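Local coordinates for oligogalacturonate lyase (Yersinia enterocolitica subsp. enterocolitica, PDB 3PE7), which probably breaks down short pectin-derived oligogalacturonates in the cytoplasm by beta-elimination, using a manganese-bearing active site on a seven-bladed beta-propeller, at residues Val182-Ile194 against Ala204-Ala216. Sequence-based numbering, arbitrary orientation.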
ATOM      1  N   VAL A 182     -16.325  -8.018  15.550  1.00 20.09           N
ATOM      2  CA  VAL A 182     -16.156  -8.921  14.417  1.00 19.97           C
ATOM      3  C   VAL A 182     -17.205  -8.581  13.372  1.00 20.07           C
ATOM      4  O   VAL A 182     -18.418  -8.600  13.654  1.00 20.67           O
ATOM      5  CB  VAL A 182     -16.261 -10.424  14.824  1.00 19.69           C
ATOM      6  CG1 VAL A 182     -16.120 -11.328  13.596  1.00 20.24           C
ATOM      7  CG2 VAL A 182     -15.224 -10.774  15.884  1.00 20.19           C
ATOM      8  N   ILE A 183     -16.746  -8.267  12.160  1.00 19.62           N
ATOM      9  CA  ILE A 183     -17.644  -7.989  11.044  1.00 19.64           C
ATOM     10  C   ILE A 183     -17.982  -9.305  10.340  1.00 19.04           C
ATOM     11  O   ILE A 183     -19.116  -9.524   9.904  1.00 19.46           O
ATOM     12  CB  ILE A 183     -17.006  -6.957  10.041  1.00 19.73           C
ATOM     13  CG1 ILE A 183     -16.731  -5.617  10.730  1.00 19.70           C
ATOM     14  CG2 ILE A 183     -17.893  -6.737   8.825  1.00 21.26           C
ATOM     15  CD1 ILE A 183     -16.271  -4.487   9.752  1.00 19.57           C
ATOM     16  N   LEU A 184     -16.984 -10.187  10.247  1.00 18.47           N
ATOM     17  CA  LEU A 184     -17.089 -11.435   9.502  1.00 17.61           C
ATOM     18  C   LEU A 184     -16.056 -12.427  10.018  1.00 17.73           C
ATOM     19  O   LEU A 184     -14.927 -12.045  10.340  1.00 17.98           O
ATOM     20  CB  LEU A 184     -16.849 -11.191   8.004  1.00 17.75           C
ATOM     21  CG  LEU A 184     -16.806 -12.376   7.041  1.00 17.41           C
ATOM     22  CD1 LEU A 184     -18.164 -13.070   6.871  1.00 18.37           C
ATOM     23  CD2 LEU A 184     -16.251 -11.925   5.672  1.00 16.60           C
ATOM     24  N   GLN A 185     -16.445 -13.696  10.101  1.00 17.81           N
ATOM     25  CA  GLN A 185     -15.506 -14.757  10.476  1.00 17.88           C
ATOM     26  C   GLN A 185     -15.814 -15.999   9.659  1.00 17.58           C
ATOM     27  O   GLN A 185     -16.963 -16.461   9.633  1.00 17.61           O
ATOM     28  CB  GLN A 185     -15.547 -15.046  11.983  1.00 17.81           C
ATOM     29  CG  GLN A 185     -14.571 -16.149  12.427  1.00 19.63           C
ATOM     30  CD  GLN A 185     -14.451 -16.243  13.932  1.00 20.53           C
ATOM     31  OE1 GLN A 185     -14.224 -15.236  14.614  1.00 22.86           O
ATOM     32  NE2 GLN A 185     -14.584 -17.462  14.462  1.00 19.95           N
ATOM     33  N   GLU A 186     -14.794 -16.498   8.951  1.00 16.82           N
ATOM     34  CA  GLU A 186     -14.915 -17.648   8.053  1.00 16.75           C
ATOM     35  C   GLU A 186     -13.659 -18.501   8.099  1.00 16.53           C
ATOM     36  O   GLU A 186     -12.583 -18.000   8.438  1.00 16.92           O
ATOM     37  CB  GLU A 186     -15.134 -17.198   6.598  1.00 16.72           C
ATOM     38  CG  GLU A 186     -16.453 -16.466   6.357  1.00 17.21           C
ATOM     39  CD  GLU A 186     -16.651 -16.038   4.906  1.00 18.46           C
ATOM     40  OE1 GLU A 186     -15.644 -15.750   4.205  1.00 18.91           O
ATOM     41  OE2 GLU A 186     -17.826 -15.974   4.473  1.00 17.36           O
ATOM     42  N   ASN A 187     -13.804 -19.781   7.742  1.00 16.20           N
ATOM     43  CA  ASN A 187     -12.656 -20.672   7.589  1.00 16.94           C
ATOM     44  C   ASN A 187     -12.131 -20.642   6.155  1.00 16.42           C
ATOM     45  O   ASN A 187     -12.096 -21.650   5.439  1.00 17.63           O
ATOM     46  CB  ASN A 187     -13.004 -22.092   8.047  1.00 16.98           C
ATOM     47  CG  ASN A 187     -13.249 -22.176   9.543  1.00 19.50           C
ATOM     48  OD1 ASN A 187     -12.890 -21.277  10.310  1.00 19.96           O
ATOM     49  ND2 ASN A 187     -13.877 -23.264   9.967  1.00 20.83           N
ATOM     50  N   GLN A 188     -11.758 -19.444   5.719  1.00 16.05           N
ATOM     51  CA  GLN A 188     -11.018 -19.271   4.465  1.00 15.67           C
ATOM     52  C   GLN A 188     -10.148 -18.026   4.602  1.00 14.25           C
ATOM     53  O   GLN A 188     -10.426 -17.143   5.408  1.00 14.52           O
ATOM     54  CB  GLN A 188     -11.934 -19.210   3.227  1.00 15.60           C
ATOM     55  CG  GLN A 188     -12.748 -17.919   3.018  1.00 17.81           C
ATOM     56  CD  GLN A 188     -13.778 -18.065   1.900  1.00 17.68           C
ATOM     57  OE1 GLN A 188     -13.472 -18.565   0.810  1.00 19.38           O
ATOM     58  NE2 GLN A 188     -15.016 -17.652   2.176  1.00 17.84           N
ATOM     59  N   TRP A 189      -9.083 -17.971   3.818  1.00 13.67           N
ATOM     60  CA  TRP A 189      -8.104 -16.893   3.954  1.00 12.65           C
ATOM     61  C   TRP A 189      -8.691 -15.557   3.488  1.00 11.89           C
ATOM     62  O   TRP A 189      -8.944 -15.365   2.294  1.00 12.32           O
ATOM     63  CB  TRP A 189      -6.884 -17.227   3.110  1.00 12.41           C
ATOM     64  CG  TRP A 189      -5.659 -16.433   3.426  1.00 13.27           C
ATOM     65  CD1 TRP A 189      -5.526 -15.420   4.337  1.00 11.48           C
ATOM     66  CD2 TRP A 189      -4.383 -16.589   2.809  1.00 12.15           C
ATOM     67  NE1 TRP A 189      -4.227 -14.938   4.325  1.00 13.38           N
ATOM     68  CE2 TRP A 189      -3.514 -15.641   3.392  1.00 12.89           C
ATOM     69  CE3 TRP A 189      -3.888 -17.446   1.807  1.00 14.38           C
ATOM     70  CZ2 TRP A 189      -2.172 -15.522   3.011  1.00 12.92           C
ATOM     71  CZ3 TRP A 189      -2.555 -17.337   1.436  1.00 14.23           C
ATOM     72  CH2 TRP A 189      -1.711 -16.373   2.042  1.00 12.72           C
ATOM     73  N   LEU A 190      -8.912 -14.660   4.442  1.00 11.77           N
ATOM     74  CA  LEU A 190      -9.384 -13.303   4.152  1.00 12.56           C
ATOM     75  C   LEU A 190      -8.230 -12.316   4.215  1.00 12.10           C
ATOM     76  O   LEU A 190      -7.309 -12.457   5.030  1.00 12.48           O
ATOM     77  CB  LEU A 190     -10.466 -12.898   5.150  1.00 13.34           C
ATOM     78  CG  LEU A 190     -11.676 -13.835   5.184  1.00 13.86           C
ATOM     79  CD1 LEU A 190     -12.678 -13.303   6.181  1.00 15.62           C
ATOM     80  CD2 LEU A 190     -12.320 -14.008   3.811  1.00 13.71           C
ATOM     81  N   GLY A 191      -8.279 -11.309   3.349  1.00 12.35           N
ATOM     82  CA  GLY A 191      -7.190 -10.349   3.268  1.00 12.20           C
ATOM     83  C   GLY A 191      -7.627  -8.954   2.853  1.00 12.91           C
ATOM     84  O   GLY A 191      -8.786  -8.728   2.473  1.00 13.07           O
ATOM     85  N   HIS A 192      -6.678  -8.030   2.953  1.00 13.01           N
ATOM     86  CA  HIS A 192      -6.778  -6.657   2.409  1.00 13.70           C
ATOM     87  C   HIS A 192      -8.133  -5.963   2.667  1.00 13.74           C
ATOM     88  O   HIS A 192      -8.789  -5.512   1.709  1.00 13.23           O
ATOM     89  CB  HIS A 192      -6.425  -6.656   0.904  1.00 14.46           C
ATOM     90  CG  HIS A 192      -6.129  -5.290   0.337  1.00 15.41           C
ATOM     91  ND1 HIS A 192      -6.471  -4.935  -0.955  1.00 19.09           N
ATOM     92  CD2 HIS A 192      -5.548  -4.197   0.886  1.00 18.76           C
ATOM     93  CE1 HIS A 192      -6.118  -3.680  -1.173  1.00 17.43           C
ATOM     94  NE2 HIS A 192      -5.541  -3.213  -0.079  1.00 16.53           N
ATOM     95  N   PRO A 193      -8.573  -5.884   3.936  1.00 13.96           N
ATOM     96  CA  PRO A 193      -9.816  -5.125   4.137  1.00 14.45           C
ATOM     97  C   PRO A 193      -9.548  -3.625   4.032  1.00 14.74           C
ATOM     98  O   PRO A 193      -8.563  -3.137   4.576  1.00 14.92           O
ATOM     99  CB  PRO A 193     -10.242  -5.511   5.558  1.00 15.08           C
ATOM    100  CG  PRO A 193      -8.935  -5.837   6.252  1.00 15.10           C
ATOM    101  CD  PRO A 193      -8.123  -6.525   5.189  1.00 14.46           C
ATOM    102  N   ILE A 194     -10.419  -2.908   3.326  1.00 13.80           N
ATOM    103  CA  ILE A 194     -10.214  -1.485   3.090  1.00 13.69           C
ATOM    104  C   ILE A 194     -11.578  -0.784   3.159  1.00 12.28           C
ATOM    105  O   ILE A 194     -12.479  -1.103   2.372  1.00 11.70           O
ATOM    106  CB  ILE A 194      -9.505  -1.226   1.721  1.00 13.46           C
ATOM    107  CG1 ILE A 194     -10.037  -2.169   0.635  1.00 13.72           C
ATOM    108  CG2 ILE A 194      -7.940  -1.352   1.868  1.00 14.92           C
ATOM    109  CD1 ILE A 194      -9.521  -1.942  -0.806  1.00 15.25           C
ATOM    110  N   ALA A 204     -14.403  -3.216   1.489  1.00 11.52           N
ATOM    111  CA  ALA A 204     -13.934  -4.166   0.499  1.00 11.68           C
ATOM    112  C   ALA A 204     -12.938  -5.072   1.195  1.00 11.33           C
ATOM    113  O   ALA A 204     -12.286  -4.651   2.142  1.00 11.95           O
ATOM    114  CB  ALA A 204     -13.269  -3.450  -0.692  1.00 11.66           C
ATOM    115  N   PHE A 205     -12.852  -6.316   0.735  1.00 11.84           N
ATOM    116  CA  PHE A 205     -11.838  -7.275   1.240  1.00 12.38           C
ATOM    117  C   PHE A 205     -11.658  -8.360   0.202  1.00 12.05           C
ATOM    118  O   PHE A 205     -12.417  -8.439  -0.761  1.00 12.77           O
ATOM    119  CB  PHE A 205     -12.245  -7.888   2.599  1.00 12.36           C
ATOM    120  CG  PHE A 205     -13.464  -8.779   2.529  1.00 13.42           C
ATOM    121  CD1 PHE A 205     -13.332 -10.167   2.504  1.00 13.06           C
ATOM    122  CD2 PHE A 205     -14.751  -8.232   2.513  1.00 13.91           C
ATOM    123  CE1 PHE A 205     -14.451 -10.983   2.439  1.00 11.68           C
ATOM    124  CE2 PHE A 205     -15.873  -9.060   2.448  1.00 12.24           C
ATOM    125  CZ  PHE A 205     -15.719 -10.433   2.414  1.00 13.37           C
ATOM    126  N   CYS A 206     -10.632  -9.192   0.371  1.00 12.26           N
ATOM    127  CA  CYS A 206     -10.363 -10.232  -0.621  1.00 12.68           C
ATOM    128  C   CYS A 206     -10.370 -11.644  -0.053  1.00 12.35           C
ATOM    129  O   CYS A 206     -10.227 -11.861   1.159  1.00 12.99           O
ATOM    130  CB  CYS A 206      -9.026  -9.982  -1.351  1.00 12.90           C
ATOM    131  SG  CYS A 206      -7.514 -10.253  -0.360  1.00 14.84           S
ATOM    132  N   HIS A 207     -10.525 -12.595  -0.963  1.00 13.11           N
ATOM    133  CA  HIS A 207     -10.161 -13.981  -0.683  1.00 13.37           C
ATOM    134  C   HIS A 207      -8.732 -14.113  -1.165  1.00 14.00           C
ATOM    135  O   HIS A 207      -8.469 -14.068  -2.374  1.00 14.05           O
ATOM    136  CB  HIS A 207     -11.090 -14.944  -1.411  1.00 13.53           C
ATOM    137  CG  HIS A 207     -12.470 -15.007  -0.826  1.00 13.88           C
ATOM    138  ND1 HIS A 207     -13.436 -15.871  -1.300  1.00 13.79           N
ATOM    139  CD2 HIS A 207     -13.048 -14.316   0.186  1.00 14.78           C
ATOM    140  CE1 HIS A 207     -14.547 -15.713  -0.601  1.00 14.50           C
ATOM    141  NE2 HIS A 207     -14.346 -14.761   0.293  1.00 13.57           N
ATOM    142  N   GLU A 208      -7.815 -14.211  -0.204  1.00 14.73           N
ATOM    143  CA  GLU A 208      -6.383 -14.333  -0.508  1.00 15.95           C
ATOM    144  C   GLU A 208      -6.067 -15.755  -0.972  1.00 16.79           C
ATOM    145  O   GLU A 208      -6.765 -16.711  -0.614  1.00 16.65           O
ATOM    146  CB  GLU A 208      -5.537 -13.920   0.709  1.00 16.09           C
ATOM    147  CG  GLU A 208      -4.026 -13.749   0.418  1.00 17.22           C
ATOM    148  CD  GLU A 208      -3.772 -12.901  -0.816  1.00 17.43           C
ATOM    149  OE1 GLU A 208      -3.807 -11.679  -0.690  1.00 20.27           O
ATOM    150  OE2 GLU A 208      -3.553 -13.454  -1.911  1.00 19.47           O
ATOM    151  N   GLY A 209      -5.022 -15.883  -1.783  1.00 17.68           N
ATOM    152  CA  GLY A 209      -4.624 -17.177  -2.311  1.00 18.87           C
ATOM    153  C   GLY A 209      -4.288 -17.080  -3.785  1.00 20.17           C
ATOM    154  O   GLY A 209      -4.393 -16.001  -4.380  1.00 19.81           O
ATOM    155  N   PRO A 210      -3.864 -18.205  -4.384  1.00 21.04           N
ATOM    156  CA  PRO A 210      -3.468 -18.258  -5.785  1.00 21.94           C
ATOM    157  C   PRO A 210      -4.526 -17.636  -6.687  1.00 22.49           C
ATOM    158  O   PRO A 210      -5.711 -17.984  -6.588  1.00 22.22           O
ATOM    159  CB  PRO A 210      -3.353 -19.763  -6.055  1.00 21.92           C
ATOM    160  CG  PRO A 210      -3.014 -20.351  -4.718  1.00 21.81           C
ATOM    161  CD  PRO A 210      -3.819 -19.532  -3.747  1.00 20.71           C
ATOM    162  N   HIS A 211      -4.084 -16.739  -7.568  1.00 23.90           N
ATOM    163  CA  HIS A 211      -4.968 -15.937  -8.417  1.00 24.39           C
ATOM    164  C   HIS A 211      -5.927 -16.768  -9.254  1.00 24.82           C
ATOM    165  O   HIS A 211      -7.073 -16.355  -9.503  1.00 24.76           O
ATOM    166  CB  HIS A 211      -4.141 -15.019  -9.340  1.00 24.70           C
ATOM    167  CG  HIS A 211      -3.272 -15.761 -10.309  1.00 26.88           C
ATOM    168  ND1 HIS A 211      -3.657 -16.021 -11.606  1.00 28.05           N
ATOM    169  CD2 HIS A 211      -2.038 -16.305 -10.166  1.00 28.22           C
ATOM    170  CE1 HIS A 211      -2.699 -16.694 -12.222  1.00 29.71           C
ATOM    171  NE2 HIS A 211      -1.703 -16.876 -11.371  1.00 29.93           N
ATOM    172  N   ASP A 212      -5.456 -17.931  -9.696  1.00 24.95           N
ATOM    173  CA  ASP A 212      -6.217 -18.775 -10.601  1.00 25.71           C
ATOM    174  C   ASP A 212      -7.045 -19.838  -9.874  1.00 25.20           C
ATOM    175  O   ASP A 212      -7.765 -20.616 -10.506  1.00 25.39           O
ATOM    176  CB  ASP A 212      -5.294 -19.408 -11.663  1.00 26.62           C
ATOM    177  CG  ASP A 212      -4.137 -20.210 -11.057  1.00 28.67           C
ATOM    178  OD1 ASP A 212      -3.650 -19.868  -9.956  1.00 30.25           O
ATOM    179  OD2 ASP A 212      -3.694 -21.188 -11.711  1.00 31.42           O
ATOM    180  N   LEU A 213      -6.960 -19.856  -8.547  1.00 24.56           N
ATOM    181  CA  LEU A 213      -7.680 -20.853  -7.759  1.00 23.96           C
ATOM    182  C   LEU A 213      -8.833 -20.289  -6.942  1.00 23.07           C
ATOM    183  O   LEU A 213      -9.831 -20.979  -6.733  1.00 22.92           O
ATOM    184  CB  LEU A 213      -6.727 -21.631  -6.847  1.00 24.21           C
ATOM    185  CG  LEU A 213      -5.665 -22.484  -7.556  1.00 25.12           C
ATOM    186  CD1 LEU A 213      -4.842 -23.225  -6.515  1.00 26.04           C
ATOM    187  CD2 LEU A 213      -6.273 -23.463  -8.567  1.00 26.03           C
ATOM    188  N   VAL A 214      -8.707 -19.043  -6.491  1.00 22.02           N
ATOM    189  CA  VAL A 214      -9.741 -18.456  -5.645  1.00 21.59           C
ATOM    190  C   VAL A 214     -11.080 -18.404  -6.389  1.00 21.37           C
ATOM    191  O   VAL A 214     -11.117 -18.110  -7.588  1.00 21.63           O
ATOM    192  CB  VAL A 214      -9.338 -17.063  -5.072  1.00 21.72           C
ATOM    193  CG1 VAL A 214      -8.144 -17.204  -4.136  1.00 21.82           C
ATOM    194  CG2 VAL A 214      -9.024 -16.045  -6.185  1.00 21.02           C
ATOM    195  N   ASP A 215     -12.158 -18.722  -5.673  1.00 20.91           N
ATOM    196  CA  ASP A 215     -13.527 -18.601  -6.188  1.00 20.71           C
ATOM    197  C   ASP A 215     -13.784 -17.208  -6.794  1.00 20.16           C
ATOM    198  O   ASP A 215     -14.238 -17.077  -7.937  1.00 19.79           O
ATOM    199  CB  ASP A 215     -14.571 -18.969  -5.102  1.00 21.26           C
ATOM    200  CG  ASP A 215     -14.511 -18.065  -3.835  1.00 22.09           C
ATOM    201  OD1 ASP A 215     -15.535 -18.018  -3.109  1.00 23.02           O
ATOM    202  OD2 ASP A 215     -13.483 -17.409  -3.537  1.00 20.88           O
ATOM    203  N   ALA A 216     -13.460 -16.179  -6.025  1.00 19.26           N
ATOM    204  CA  ALA A 216     -13.531 -14.798  -6.484  1.00 19.22           C
ATOM    205  C   ALA A 216     -12.620 -13.988  -5.598  1.00 18.96           C
ATOM    206  O   ALA A 216     -12.593 -14.165  -4.375  1.00 18.88           O
ATOM    207  CB  ALA A 216     -14.964 -14.263  -6.416  1.00 19.36           C
TER
HETATM  208  O   HOH W   1     -16.048 -14.090   2.298  1.00 16.84           O
HETATM  209  O   HOH W   2     -17.139 -17.735  -0.298  1.00 34.16           O
HETATM  210  O   HOH W   3      -9.201 -17.334   0.227  1.00 13.72           O
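Gln188 holds its amide tilted over one face of the His207 imidazole, OE1 3.2 Å above the ring plane and offset toward the rim, with the two planes 38° apart; the ring's edge meets Asp215 and a water. The pair sits at the open end of an antiparallel hairpin, where 190-196 begins and 202-207 ends, the first two strands of a propeller blade. Beside it, Trp189 has Glu208 over one face of its indole: CG sits 3.5 Å from the centroid of the six-membered ring, a CH-pi contact. Trp219 stacks on the imidazole, while Phe161 and Tyr127 meet the indole edge-to-face. Glu208 gets its methylene there with CG anti to the backbone N (chi1 -169°); the bend at chi2 then turns the carboxylate off to Gly209 N and Arg217.

Gly191 and Cys206 form a hydrogen-bonded pair, as do Ile194 and Ala204, and the register slips by one residue between them, a beta bulge at His192 and Pro193. The His192 side chain lies about 10 Å from the bound manganese, and its ND1 is hydrogen-bonded to Glu243 of the next blade. Leu184 CD2, from the preceding blade, packs 3.6 Å from Phe205 CZ; Leu190 CD2, from the same blade as Phe205, meets the ring at its edge.

The imidazole is gripped at both nitrogens. A water joins NE2 to Glu186 OE1, which also accepts from Gln188 NE2 at 2.9 Å, so the amide is steadied above the ring. At the other nitrogen, His207 ND1 donates to the syn lone pair of Asp215 OD2 at 2.7 Å, nearly in the ring plane.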